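Local coordinates for hemolysin-related protein (Vibrio cholerae serotype O1, PDB 6MLT) that serves as a secreted, metal-binding protein of the biofilm matrix and probably binds carbohydrates in attaching the biofilm to surfaces, at residues 104-107 with 111-114; 75-78 with 83-86; 521-526 with 574-579; 114-119 with 136-141. All coordinates share one frame; numbering follows the deposited sequence.

Interaction 1. Residues 104-107 with 111-114; sequences DLDG and IEIV. With NA (sodium ion), chain D.
E112 lays its carboxylate against both a sodium ion and the backbone of L105. OE1 lies 2.5 Å and OE2 2.3 Å from the sodium, so the glutamate clasps the ion with both oxygens. OE1 also accepts the N-H of L105, at 2.7 Å from N to OE1, and the donor comes in nearly along the C-O axis. A bend in the glutamate chain (chi2 82°) swings the carboxylate from the strand back over the loop.

The aspartates bind with one oxygen each: OD1 of D104 is 2.4 Å and OD1 of D106 2.3 Å from the sodium. In D106 the first torsion (chi1 62°) tucks CG between backbone N and carbonyl carbon, which turns OD1 inward, while OD2 forms a salt bridge with K133. K133 also bonds to E112 OE2, and its charge probably offsets part of the crowding of acidic groups. OD2 of D104 takes the N-H of G109. G107, at positive phi, suits the tight bend of the loop. D108 OD1 and the carbonyl of L110 complete the site.

Beside the ion, a small apolar patch begins where L105 CD1 meets V114 CG2 at 3.7 Å. The acidic pattern is the DxDxDG calcium-type loop of FG-GAP repeats, here holding sodium. It forms the turn between strands 101-103 and 112-115 of an antiparallel propeller blade; the next strand, 122-126, carries I125 and I123 against E112 and V114, while L105 also packs on I160 and Y171.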
loop_
_atom_site.group_PDB
_atom_site.type_symbol
_atom_site.label_atom_id
_atom_site.label_comp_id
_atom_site.label_asym_id
_atom_site.label_seq_id
_atom_site.Cartn_x
_atom_site.Cartn_y
_atom_site.Cartn_z
ATOM N N ASP A 104 4.385 19.141 2.084
ATOM C CA ASP A 104 3.895 20.484 2.384
ATOM C C ASP A 104 3.208 20.414 3.741
ATOM O O ASP A 104 2.041 20.031 3.843
ATOM C CB ASP A 104 2.951 20.975 1.294
ATOM C CG ASP A 104 2.446 22.394 1.538
ATOM O OD1 ASP A 104 2.793 23.007 2.575
ATOM O OD2 ASP A 104 1.700 22.899 0.675
ATOM N N LEU A 105 3.945 20.771 4.791
ATOM C CA LEU A 105 3.479 20.533 6.150
ATOM C C LEU A 105 2.552 21.633 6.652
ATOM O O LEU A 105 1.677 21.361 7.482
ATOM C CB LEU A 105 4.680 20.397 7.086
ATOM C CG LEU A 105 5.606 19.207 6.813
ATOM C CD1 LEU A 105 6.841 19.273 7.703
ATOM C CD2 LEU A 105 4.874 17.906 7.022
ATOM N N ASP A 106 2.722 22.865 6.181
ATOM C CA ASP A 106 1.921 23.986 6.653
ATOM C C ASP A 106 0.889 24.455 5.641
ATOM O O ASP A 106 0.163 25.412 5.920
ATOM C CB ASP A 106 2.827 25.159 7.054
ATOM C CG ASP A 106 3.652 25.704 5.898
ATOM O OD1 ASP A 106 3.613 25.138 4.786
ATOM O OD2 ASP A 106 4.352 26.715 6.116
ATOM N N GLY A 107 0.801 23.811 4.480
ATOM C CA GLY A 107 -0.241 24.128 3.522
ATOM C C GLY A 107 -0.047 25.420 2.759
ATOM O O GLY A 107 -1.030 26.008 2.299
ATOM N N ILE A 111 7.069 22.673 -0.526
ATOM C CA ILE A 111 7.546 21.472 0.151
ATOM C C ILE A 111 8.492 21.856 1.278
ATOM O O ILE A 111 9.386 22.692 1.097
ATOM C CB ILE A 111 8.253 20.545 -0.856
ATOM C CG1 ILE A 111 7.256 19.970 -1.869
ATOM C CG2 ILE A 111 9.023 19.424 -0.130
ATOM C CD1 ILE A 111 6.289 18.976 -1.289
ATOM N N GLU A 112 8.319 21.214 2.436
ATOM C CA GLU A 112 9.282 21.236 3.531
ATOM C C GLU A 112 10.015 19.899 3.601
ATOM O O GLU A 112 9.465 18.856 3.244
ATOM C CB GLU A 112 8.600 21.501 4.880
ATOM C CG GLU A 112 8.248 22.962 5.142
ATOM C CD GLU A 112 6.947 23.389 4.491
ATOM O OE1 GLU A 112 5.981 22.594 4.510
ATOM O OE2 GLU A 112 6.888 24.524 3.961
ATOM N N ILE A 113 11.252 19.932 4.095
ATOM C CA ILE A 113 12.127 18.762 4.128
ATOM C C ILE A 113 12.531 18.508 5.573
ATOM O O ILE A 113 13.157 19.369 6.200
ATOM C CB ILE A 113 13.366 18.966 3.244
ATOM C CG1 ILE A 113 12.930 19.272 1.810
ATOM C CG2 ILE A 113 14.272 17.741 3.295
ATOM C CD1 ILE A 113 14.037 19.810 0.945
ATOM N N VAL A 114 12.205 17.323 6.089
ATOM C CA VAL A 114 12.396 16.986 7.498
ATOM C C VAL A 114 13.578 16.035 7.619
ATOM O O VAL A 114 13.650 15.026 6.906
ATOM C CB VAL A 114 11.133 16.350 8.107
ATOM C CG1 VAL A 114 11.272 16.230 9.622
ATOM C CG2 VAL A 114 9.898 17.146 7.744
HETATM NA NA NA D . 4.804 24.226 3.010
#

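Interaction 2. Residues 75-78 with 83-86; sequences ALSG and ELWS
A75 presses its methyl onto the indole of W85; L84 and E83 carry most of the rest of the contact. CB of A75 stands 3.6 Å from the centroid of the five-membered ring of W85, only 18° off the ring normal, a CH-pi contact over one face; its nearest ring atom is CE2, 3.5 Å from CB. A small residue suits this place, since a flat ring can come down directly on the methyl. The first torsion of W85 (chi1 -70°) sets CG beside the backbone N, which stands the ring up against the strand.

L84 binds through its backbone and packs through its branches. Its N donates to A75 O at 2.9 Å, with a nearly straight N-H...O angle of 170°. CD2 rests 3.8 Å from CB of S77, and the side chain continues onto D56 and N41 of a calcium site; G78 N also donates to D56 OD1.

E83 forms a single beta bridge with L76. The two side chains run alongside each other in the same direction, with E83 CG 3.7 Å from L76 CD2, while the carboxylate forms a salt bridge with R74 and hydrogen bonds with Y87, S22 and W19.

The carbonyl oxygen of A75 has a second donor, a water 2.7 Å away that in turn accepts from W85 N, so the chain leaving the bridge stays tied to the strand. The indole N-H bonds to H128 O, so the contact couples a polar link to the neighbouring blade with an apolar seat on strand 71-76.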
loop_
_atom_site.group_PDB
_atom_site.type_symbol
_atom_site.label_atom_id
_atom_site.label_comp_id
_atom_site.label_asym_id
_atom_site.label_seq_id
_atom_site.Cartn_x
_atom_site.Cartn_y
_atom_site.Cartn_z
ATOM N N ALA A 75 19.617 19.019 -3.255
ATOM C CA ALA A 75 18.457 18.926 -4.130
ATOM C C ALA A 75 18.917 18.962 -5.582
ATOM O O ALA A 75 19.613 19.898 -5.993
ATOM C CB ALA A 75 17.472 20.064 -3.861
ATOM N N LEU A 76 18.508 17.957 -6.354
ATOM C CA LEU A 76 18.922 17.794 -7.745
ATOM C C LEU A 76 17.726 17.945 -8.676
ATOM O O LEU A 76 16.682 17.320 -8.462
ATOM C CB LEU A 76 19.562 16.424 -7.960
ATOM C CG LEU A 76 20.675 16.061 -6.979
ATOM C CD1 LEU A 76 21.238 14.676 -7.287
ATOM C CD2 LEU A 76 21.768 17.120 -7.012
ATOM N N SER A 77 17.893 18.745 -9.727
ATOM C CA SER A 77 16.804 18.990 -10.663
ATOM C C SER A 77 16.407 17.708 -11.382
ATOM O O SER A 77 17.258 16.988 -11.909
ATOM C CB SER A 77 17.222 20.043 -11.688
ATOM O OG SER A 77 16.203 20.212 -12.658
ATOM N N GLY A 78 15.101 17.434 -11.428
ATOM C CA GLY A 78 14.627 16.290 -12.188
ATOM C C GLY A 78 14.939 16.375 -13.668
ATOM O O GLY A 78 14.998 15.341 -14.343
ATOM N N GLU A 83 22.220 21.087 -9.468
ATOM C CA GLU A 83 21.876 21.371 -8.084
ATOM C C GLU A 83 21.010 22.623 -8.009
ATOM O O GLU A 83 21.359 23.672 -8.561
ATOM C CB GLU A 83 23.141 21.528 -7.250
ATOM C CG GLU A 83 23.747 20.193 -6.879
ATOM C CD GLU A 83 25.119 20.334 -6.261
ATOM O OE1 GLU A 83 26.109 20.281 -7.017
ATOM O OE2 GLU A 83 25.197 20.503 -5.024
ATOM N N LEU A 84 19.861 22.497 -7.342
ATOM C CA LEU A 84 18.890 23.583 -7.266
ATOM C C LEU A 84 19.217 24.608 -6.194
ATOM O O LEU A 84 18.728 25.741 -6.273
ATOM C CB LEU A 84 17.493 23.019 -6.985
ATOM C CG LEU A 84 16.900 22.134 -8.079
ATOM C CD1 LEU A 84 15.642 21.464 -7.579
ATOM C CD2 LEU A 84 16.608 22.971 -9.317
ATOM N N TRP A 85 19.999 24.238 -5.184
ATOM C CA TRP A 85 20.216 25.083 -4.022
ATOM C C TRP A 85 21.518 25.863 -4.140
ATOM O O TRP A 85 22.472 25.433 -4.791
ATOM C CB TRP A 85 20.234 24.240 -2.750
ATOM C CG TRP A 85 18.887 23.670 -2.389
ATOM C CD1 TRP A 85 17.680 23.963 -2.967
ATOM C CD2 TRP A 85 18.618 22.707 -1.370
ATOM N NE1 TRP A 85 16.680 23.242 -2.362
ATOM C CE2 TRP A 85 17.231 22.465 -1.377
ATOM C CE3 TRP A 85 19.417 22.026 -0.448
ATOM C CZ2 TRP A 85 16.627 21.574 -0.496
ATOM C CZ3 TRP A 85 18.815 21.145 0.423
ATOM C CH2 TRP A 85 17.434 20.925 0.392
ATOM N N SER A 86 21.548 27.022 -3.489
ATOM C CA SER A 86 22.750 27.841 -3.442
ATOM C C SER A 86 23.693 27.443 -2.318
ATOM O O SER A 86 24.890 27.753 -2.391
ATOM C CB SER A 86 22.376 29.309 -3.253
ATOM O OG SER A 86 21.756 29.475 -1.988
HETATM O O HOH W 1 20.990 21.534 -4.353
#

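Interaction 3. Residues 521-526 with 574-579; sequences WEYPVV and NQYAFN
An aromatic cluster of W521, Y523 and Y576 joins the loop leading into strand 525-527 to the C-terminal segment 574-579, in the buried interior. Y576 is its centre. Its OH donates to W521 O at 2.7 Å, in the plane of that carbonyl, and with CG anti to the backbone N (chi1 -174°) the ring reaches across to the loop. W521 turns an edge of its indole toward the face of Y576 in an offset edge-to-face pair, the ring planes 81° apart; W521 CD1 is 4.0 Å from Y576 CE2.

Y523 approaches the Y576 ring too. Its CE2 sits over the face near the rim, 3.3 Å from Y576 CE2, and the two rings are inclined at 44°. Farther along, Y523 OH donates to Y576 O at 2.7 Å, while W573 NE1 bonds to the same hydroxyl. Each tyrosine thus pins a main-chain carbonyl of the opposite segment, which explains the value of a phenol here: an apolar ring for packing with a polar end for the backbone.

F223 lies against Y576, and W222 and Y98 against W521, so the cluster gathers loops from several blades. Two buried hydroxyls satisfying two buried carbonyls allow the polar backbone to enter an aromatic interior; the two bonds fix where the phenol ends lie, while the packing against neighbouring rings sets how they are turned.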
loop_
_atom_site.group_PDB
_atom_site.type_symbol
_atom_site.label_atom_id
_atom_site.label_comp_id
_atom_site.label_asym_id
_atom_site.label_seq_id
_atom_site.Cartn_x
_atom_site.Cartn_y
_atom_site.Cartn_z
ATOM N N TRP A 521 20.451 0.242 3.589
ATOM C CA TRP A 521 19.093 -0.206 3.303
ATOM C C TRP A 521 18.432 0.653 2.226
ATOM O O TRP A 521 17.198 0.723 2.170
ATOM C CB TRP A 521 18.254 -0.218 4.595
ATOM C CG TRP A 521 18.476 0.988 5.441
ATOM C CD1 TRP A 521 17.773 2.158 5.411
ATOM C CD2 TRP A 521 19.490 1.155 6.439
ATOM N NE1 TRP A 521 18.286 3.041 6.331
ATOM C CE2 TRP A 521 19.345 2.455 6.968
ATOM C CE3 TRP A 521 20.510 0.336 6.931
ATOM C CZ2 TRP A 521 20.181 2.955 7.958
ATOM C CZ3 TRP A 521 21.342 0.836 7.924
ATOM C CH2 TRP A 521 21.167 2.131 8.426
ATOM N N GLU A 522 19.218 1.292 1.362
ATOM C CA GLU A 522 18.670 2.095 0.280
ATOM C C GLU A 522 18.001 1.196 -0.759
ATOM O O GLU A 522 18.203 -0.018 -0.780
ATOM C CB GLU A 522 19.776 2.937 -0.366
ATOM C CG GLU A 522 20.752 2.175 -1.287
ATOM C CD GLU A 522 21.982 1.570 -0.585
ATOM O OE1 GLU A 522 21.942 1.282 0.639
ATOM O OE2 GLU A 522 22.996 1.359 -1.297
ATOM N N TYR A 523 17.192 1.805 -1.624
ATOM C CA TYR A 523 16.613 1.086 -2.748
ATOM C C TYR A 523 16.478 2.040 -3.925
ATOM O O TYR A 523 16.493 3.264 -3.747
ATOM C CB TYR A 523 15.250 0.465 -2.394
ATOM C CG TYR A 523 14.259 1.409 -1.740
ATOM C CD1 TYR A 523 13.631 2.403 -2.472
ATOM C CD2 TYR A 523 13.943 1.297 -0.392
ATOM C CE1 TYR A 523 12.724 3.281 -1.878
ATOM C CE2 TYR A 523 13.023 2.169 0.214
ATOM C CZ TYR A 523 12.423 3.155 -0.546
ATOM O OH TYR A 523 11.512 4.018 0.021
ATOM N N PRO A 524 16.357 1.517 -5.142
ATOM C CA PRO A 524 16.066 2.384 -6.287
ATOM C C PRO A 524 14.607 2.812 -6.270
ATOM O O PRO A 524 13.743 2.146 -5.694
ATOM C CB PRO A 524 16.367 1.497 -7.505
ATOM C CG PRO A 524 16.977 0.231 -6.956
ATOM C CD PRO A 524 16.504 0.115 -5.546
ATOM N N VAL A 525 14.340 3.940 -6.924
ATOM C CA VAL A 525 13.007 4.541 -6.961
ATOM C C VAL A 525 12.618 4.805 -8.408
ATOM O O VAL A 525 13.417 5.344 -9.183
ATOM C CB VAL A 525 12.963 5.850 -6.148
ATOM C CG1 VAL A 525 11.704 6.672 -6.471
ATOM C CG2 VAL A 525 13.047 5.536 -4.654
ATOM N N VAL A 526 11.385 4.457 -8.764
ATOM C CA VAL A 526 10.793 4.869 -10.032
ATOM C C VAL A 526 9.801 5.983 -9.745
ATOM O O VAL A 526 8.944 5.856 -8.858
ATOM C CB VAL A 526 10.114 3.693 -10.750
ATOM C CG1 VAL A 526 9.365 4.180 -11.991
ATOM C CG2 VAL A 526 11.153 2.643 -11.135
ATOM N N ASN A 574 7.968 10.527 -1.274
ATOM C CA ASN A 574 8.322 11.590 -0.349
ATOM C C ASN A 574 8.953 11.092 0.943
ATOM O O ASN A 574 9.424 11.917 1.735
ATOM C CB ASN A 574 7.080 12.416 -0.019
ATOM C CG ASN A 574 6.106 11.652 0.833
ATOM O OD1 ASN A 574 5.599 10.605 0.423
ATOM N ND2 ASN A 574 5.857 12.146 2.031
ATOM N N GLN A 575 8.981 9.782 1.174
ATOM C CA GLN A 575 9.556 9.233 2.393
ATOM C C GLN A 575 9.939 7.786 2.130
ATOM O O GLN A 575 9.518 7.177 1.146
ATOM C CB GLN A 575 8.582 9.352 3.577
ATOM C CG GLN A 575 7.292 8.566 3.423
ATOM C CD GLN A 575 6.315 8.785 4.565
ATOM O OE1 GLN A 575 6.306 9.842 5.206
ATOM N NE2 GLN A 575 5.472 7.796 4.809
ATOM N N TYR A 576 10.749 7.241 3.031
ATOM C CA TYR A 576 11.234 5.875 2.866
ATOM C C TYR A 576 10.100 4.863 2.972
ATOM O O TYR A 576 10.103 3.840 2.276
ATOM C CB TYR A 576 12.310 5.600 3.915
ATOM C CG TYR A 576 12.997 4.275 3.776
ATOM C CD1 TYR A 576 12.493 3.153 4.412
ATOM C CD2 TYR A 576 14.162 4.146 3.030
ATOM C CE1 TYR A 576 13.118 1.932 4.302
ATOM C CE2 TYR A 576 14.802 2.917 2.913
ATOM C CZ TYR A 576 14.270 1.823 3.554
ATOM O OH TYR A 576 14.880 0.600 3.451
ATOM N N ALA A 577 9.131 5.127 3.849
ATOM C CA ALA A 577 7.963 4.260 4.027
ATOM C C ALA A 577 6.814 4.719 3.128
ATOM O O ALA A 577 5.705 5.019 3.570
ATOM C CB ALA A 577 7.542 4.244 5.493
ATOM N N PHE A 578 7.101 4.750 1.830
ATOM C CA PHE A 578 6.157 5.266 0.851
ATOM C C PHE A 578 5.125 4.206 0.481
ATOM O O PHE A 578 5.479 3.062 0.181
ATOM C CB PHE A 578 6.890 5.727 -0.408
ATOM C CG PHE A 578 5.965 6.174 -1.491
ATOM C CD1 PHE A 578 5.395 7.431 -1.450
ATOM C CD2 PHE A 578 5.626 5.322 -2.528
ATOM C CE1 PHE A 578 4.525 7.839 -2.439
ATOM C CE2 PHE A 578 4.753 5.726 -3.520
ATOM C CZ PHE A 578 4.203 6.976 -3.476
ATOM N N ASN A 579 3.849 4.599 0.471
ATOM C CA ASN A 579 2.782 3.709 0.018
ATOM C C ASN A 579 1.568 4.497 -0.468
ATOM O O ASN A 579 0.425 4.088 -0.239
ATOM C CB ASN A 579 2.375 2.738 1.134
ATOM C CG ASN A 579 1.563 3.404 2.228
ATOM O OD1 ASN A 579 1.753 4.576 2.535
ATOM N ND2 ASN A 579 0.643 2.651 2.819
#

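Interaction 4. Residues 114-119 with 136-141; sequences VSTSAL and LLKSAS
Neither T116 nor K138 brings a ring or other flat group to their contact, so no face or edge is used between these side chains; the flat group beside them is the peptide of S117, whose O lies 2.8 Å from K138 NZ. The two side chains meet tip to tip, K138 NZ donating to T116 OG1 at 2.8 Å. A bend in the lysine at chi3 (-66°) brings CD and CE close to the hydroxyl, each 3.3 Å from T116 OG1. In T116, OG1 stands anti to the backbone N (chi1 -165°), which points it at the ammonium.

T116 OG1 also bonds to Y122 O, and NZ bonds to T120 O and S145 OG. A long, charged side chain is apt here because it can gather oxygens from two loops, and they probably stabilise the buried charge. S117 OG accepts from L119 N at 2.9 Å, an ST turn that shapes the chain just after the carbonyl near NZ.

Both residues lie near the ends of strands in one antiparallel sheet, T116 by strand 112-115 and K138 just past 132-137. Between them runs strand 122-126, whose I123 supports the lysine, and Y169 of strand 167-170 packs on it from the following blade.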
loop_
_atom_site.group_PDB
_atom_site.type_symbol
_atom_site.label_atom_id
_atom_site.label_comp_id
_atom_site.label_asym_id
_atom_site.label_seq_id
_atom_site.Cartn_x
_atom_site.Cartn_y
_atom_site.Cartn_z
ATOM N N VAL A 114 12.205 17.323 6.089
ATOM C CA VAL A 114 12.396 16.986 7.498
ATOM C C VAL A 114 13.578 16.035 7.619
ATOM O O VAL A 114 13.650 15.026 6.906
ATOM C CB VAL A 114 11.133 16.350 8.107
ATOM C CG1 VAL A 114 11.272 16.230 9.622
ATOM C CG2 VAL A 114 9.898 17.146 7.744
ATOM N N SER A 115 14.495 16.344 8.531
ATOM C CA SER A 115 15.666 15.498 8.733
ATOM C C SER A 115 16.287 15.802 10.088
ATOM O O SER A 115 15.929 16.775 10.757
ATOM C CB SER A 115 16.701 15.710 7.626
ATOM O OG SER A 115 17.431 16.902 7.841
ATOM N N THR A 116 17.254 14.968 10.469
ATOM C CA THR A 116 18.078 15.244 11.638
ATOM C C THR A 116 19.403 14.508 11.480
ATOM O O THR A 116 19.622 13.774 10.509
ATOM C CB THR A 116 17.356 14.853 12.934
ATOM O OG1 THR A 116 18.031 15.440 14.061
ATOM C CG2 THR A 116 17.304 13.338 13.101
ATOM N N SER A 117 20.294 14.729 12.444
ATOM C CA SER A 117 21.553 14.007 12.537
ATOM C C SER A 117 21.861 13.760 14.004
ATOM O O SER A 117 21.193 14.285 14.898
ATOM C CB SER A 117 22.701 14.788 11.887
ATOM O OG SER A 117 23.227 15.724 12.813
ATOM N N ALA A 118 22.904 12.969 14.252
ATOM C CA ALA A 118 23.357 12.749 15.616
ATOM C C ALA A 118 24.113 13.945 16.168
ATOM O O ALA A 118 24.436 13.954 17.359
ATOM C CB ALA A 118 24.243 11.505 15.679
ATOM N N LEU A 119 24.405 14.941 15.332
ATOM C CA LEU A 119 25.215 16.086 15.712
ATOM C C LEU A 119 24.383 17.294 16.126
ATOM O O LEU A 119 24.958 18.294 16.564
ATOM C CB LEU A 119 26.131 16.491 14.546
ATOM C CG LEU A 119 26.900 15.346 13.877
ATOM C CD1 LEU A 119 27.737 15.877 12.723
ATOM C CD2 LEU A 119 27.780 14.618 14.875
ATOM N N LEU A 136 12.504 21.465 15.854
ATOM C CA LEU A 136 11.802 20.821 16.961
ATOM C C LEU A 136 12.833 20.100 17.817
ATOM O O LEU A 136 13.583 19.259 17.310
ATOM C CB LEU A 136 10.752 19.828 16.463
ATOM C CG LEU A 136 9.843 20.273 15.316
ATOM C CD1 LEU A 136 8.973 19.110 14.863
ATOM C CD2 LEU A 136 8.987 21.467 15.718
ATOM N N LEU A 137 12.877 20.437 19.103
ATOM C CA LEU A 137 13.847 19.828 20.004
ATOM C C LEU A 137 13.551 18.342 20.168
ATOM O O LEU A 137 12.419 17.954 20.471
ATOM C CB LEU A 137 13.801 20.523 21.357
ATOM C CG LEU A 137 14.843 20.095 22.396
ATOM C CD1 LEU A 137 16.236 20.517 21.964
ATOM C CD2 LEU A 137 14.502 20.678 23.767
ATOM N N LYS A 138 14.577 17.513 19.993
ATOM C CA LYS A 138 14.388 16.073 19.995
ATOM C C LYS A 138 14.306 15.523 21.417
ATOM O O LYS A 138 14.793 16.120 22.383
ATOM C CB LYS A 138 15.529 15.384 19.246
ATOM C CG LYS A 138 15.512 15.635 17.744
ATOM C CD LYS A 138 16.578 14.846 17.007
ATOM C CE LYS A 138 17.970 15.306 17.387
ATOM N NZ LYS A 138 19.016 14.616 16.567
ATOM N N SER A 139 13.702 14.339 21.525
ATOM C CA SER A 139 13.625 13.645 22.803
ATOM C C SER A 139 14.992 13.127 23.231
ATOM O O SER A 139 15.415 13.328 24.375
ATOM C CB SER A 139 12.624 12.492 22.701
ATOM O OG SER A 139 12.531 11.797 23.926
ATOM N N ALA A 140 15.687 12.440 22.335
ATOM C CA ALA A 140 16.967 11.824 22.642
ATOM C C ALA A 140 18.092 12.601 21.967
ATOM O O ALA A 140 17.866 13.547 21.205
ATOM C CB ALA A 140 16.968 10.363 22.200
ATOM N N SER A 141 19.319 12.190 22.253
ATOM C CA SER A 141 20.489 12.798 21.643
ATOM C C SER A 141 21.368 11.709 21.050
ATOM O O SER A 141 21.284 10.533 21.422
ATOM C CB SER A 141 21.275 13.636 22.663
ATOM O OG SER A 141 21.392 12.941 23.889
#

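Along the chain the order is interaction 2, interaction 1, interaction 4 and, much later, interaction 3; all belong to the beta-propeller. Interactions 1 and 4 share V114 and strand 112-115, their centres about 17 Å apart, so one blade carries a sodium loop near one end and a lysine tie near the other. Interaction 2 belongs to the preceding blade, its centre about 17 Å from that of interaction 1, and touches it where I113 CD1 packs 3.4 Å from W85 CZ2. Interaction 3 lies nearer the chain's centre, about 18 Å from interaction 1 between centres. Interactions 1 and 4 thus shape one blade, interaction 2 meets it from the blade before, and interaction 3 ties in the C-terminal segment.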